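Local atomic coordinates of aminotransferase (Psychrobacter arcticus 273-4, PDB entry 3IF2), a protein that probably transfers amino groups between amino acids and keto acids with the help of pyridoxal 5'-phosphate, perhaps as a valine-pyruvate transaminase. Residues S146-L151 and G205-I210. Sequence-based numbering, arbitrary orientation.
Sequences SILLPL and GRIGAI
In the mixed sheet of this fold type I, PLP-dependent aminotransferase, Ser-146 to Leu-148 pair in parallel with Ile-207 to Ile-210 across a beta bulge. The register is the evidence: Ser-146 faces Ile-207 and Leu-148 faces Ile-210, and between these pairs one residue, Ile-147, stands against two, Gly-208 and Ala-209. Gly-208, with psi -29°, has left the extended conformation. Ser-146 N donates to Arg-206 O (3.1 Å) and Ser-146 O accepts from Gly-208 N (2.9 Å). Beyond the bulge, Leu-148 N meets Ala-209 O at 2.8 Å, nearly straight (169°). Ile-207 holds CG1 beside its backbone N (chi1 -66°), which puts CG2 anti to that N and against Leu-148 CB at 3.7 Å, while CD1 lies 3.9 Å from Ser-146 CB. With an alanine at Ile-207, CG2 and CD1 would be gone and a gap would probably open beside Leu-148 CB and Ser-146 CB. Ile-210 CG2 reaches Pro-150 CD at 4.0 Å; Pro-150 also touches helix 193-197, and both residues touch helix 225-237. On the other face Ile-147 CD1 touches Ala-209 CB (4.1 Å), next to Phe-126. Three backbone bonds thus join the strands on either side of the extra residue, and aliphatic packing lies mostly on the Leu-148, Ile-207 and Ile-210 face.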
loop_
_atom_site.group_PDB
_atom_site.type_symbol
_atom_site.label_atom_id
_atom_site.label_comp_id
_atom_site.label_asym_id
_atom_site.label_seq_id
_atom_site.Cartn_x
_atom_site.Cartn_y
_atom_site.Cartn_z
ATOM N N SER A 146 -0.472 15.111 -19.304
ATOM C CA SER A 146 -0.760 13.691 -19.457
ATOM C C SER A 146 0.483 12.829 -19.483
ATOM O O SER A 146 1.582 13.325 -19.760
ATOM C CB SER A 146 -1.537 13.480 -20.761
ATOM O OG SER A 146 -2.841 13.977 -20.618
ATOM N N ILE A 147 0.284 11.540 -19.188
ATOM C CA ILE A 147 1.326 10.507 -19.284
ATOM C C ILE A 147 1.172 9.986 -20.720
ATOM O O ILE A 147 0.097 9.516 -21.087
ATOM C CB ILE A 147 1.106 9.369 -18.266
ATOM C CG1 ILE A 147 1.004 9.917 -16.819
ATOM C CG2 ILE A 147 2.207 8.334 -18.371
ATOM C CD1 ILE A 147 2.197 10.764 -16.319
ATOM N N LEU A 148 2.218 10.117 -21.540
ATOM C CA LEU A 148 2.180 9.680 -22.942
ATOM C C LEU A 148 2.467 8.182 -23.042
ATOM O O LEU A 148 3.520 7.730 -22.605
ATOM C CB LEU A 148 3.175 10.473 -23.811
ATOM C CG LEU A 148 3.335 10.118 -25.306
ATOM C CD1 LEU A 148 2.009 10.067 -26.037
ATOM C CD2 LEU A 148 4.248 11.106 -25.989
ATOM N N LEU A 149 1.513 7.425 -23.595
ATOM C CA LEU A 149 1.661 6.006 -23.869
ATOM C C LEU A 149 2.006 5.999 -25.353
ATOM O O LEU A 149 1.143 6.277 -26.174
ATOM C CB LEU A 149 0.366 5.238 -23.571
ATOM C CG LEU A 149 -0.242 5.358 -22.167
ATOM C CD1 LEU A 149 -1.423 4.409 -22.039
ATOM C CD2 LEU A 149 0.775 5.081 -21.077
ATOM N N PRO A 150 3.273 5.715 -25.714
ATOM C CA PRO A 150 3.690 5.776 -27.111
ATOM C C PRO A 150 3.103 4.705 -28.034
ATOM O O PRO A 150 3.215 4.827 -29.261
ATOM C CB PRO A 150 5.210 5.655 -27.013
ATOM C CG PRO A 150 5.425 4.801 -25.884
ATOM C CD PRO A 150 4.331 5.102 -24.892
ATOM N N LEU A 151 2.502 3.671 -27.459
ATOM C CA LEU A 151 1.821 2.641 -28.225
ATOM C C LEU A 151 0.794 1.929 -27.341
ATOM O O LEU A 151 1.090 1.585 -26.207
ATOM C CB LEU A 151 2.847 1.651 -28.813
ATOM C CG LEU A 151 2.372 0.407 -29.580
ATOM C CD1 LEU A 151 3.418 -0.062 -30.563
ATOM C CD2 LEU A 151 2.017 -0.718 -28.642
ATOM N N GLY A 205 4.176 21.376 -24.590
ATOM C CA GLY A 205 4.586 21.209 -23.187
ATOM C C GLY A 205 3.540 20.701 -22.203
ATOM O O GLY A 205 3.667 20.964 -21.006
ATOM N N ARG A 206 2.554 19.941 -22.701
ATOM C CA ARG A 206 1.452 19.389 -21.897
ATOM C C ARG A 206 1.566 17.871 -21.642
ATOM O O ARG A 206 0.560 17.201 -21.349
ATOM C CB ARG A 206 0.106 19.747 -22.558
ATOM C CG ARG A 206 -0.133 21.258 -22.658
ATOM C CD ARG A 206 -1.532 21.614 -23.180
ATOM N NE ARG A 206 -1.762 21.185 -24.557
ATOM C CZ ARG A 206 -2.473 20.118 -24.911
ATOM N NH1 ARG A 206 -3.049 19.353 -23.991
ATOM N NH2 ARG A 206 -2.616 19.825 -26.198
ATOM N N ILE A 207 2.784 17.323 -21.746
ATOM C CA ILE A 207 3.053 15.890 -21.467
ATOM C C ILE A 207 4.062 15.882 -20.315
ATOM O O ILE A 207 5.149 16.446 -20.443
ATOM C CB ILE A 207 3.592 15.112 -22.708
ATOM C CG1 ILE A 207 2.520 15.020 -23.802
ATOM C CG2 ILE A 207 4.048 13.699 -22.331
ATOM C CD1 ILE A 207 1.284 14.200 -23.419
ATOM N N GLY A 208 3.687 15.288 -19.187
ATOM C CA GLY A 208 4.562 15.216 -18.000
ATOM C C GLY A 208 5.587 14.082 -17.958
ATOM O O GLY A 208 6.638 14.229 -17.345
ATOM N N ALA A 209 5.271 12.955 -18.595
ATOM C CA ALA A 209 6.161 11.790 -18.672
ATOM C C ALA A 209 5.733 10.877 -19.809
ATOM O O ALA A 209 4.625 11.023 -20.317
ATOM C CB ALA A 209 6.130 11.024 -17.368
ATOM N N ILE A 210 6.629 9.970 -20.215
ATOM C CA ILE A 210 6.321 8.931 -21.208
ATOM C C ILE A 210 6.353 7.615 -20.445
ATOM O O ILE A 210 7.222 7.430 -19.592
ATOM C CB ILE A 210 7.317 8.870 -22.382
ATOM C CG1 ILE A 210 7.354 10.208 -23.123
ATOM C CG2 ILE A 210 6.907 7.781 -23.368
ATOM C CD1 ILE A 210 8.307 10.232 -24.332
#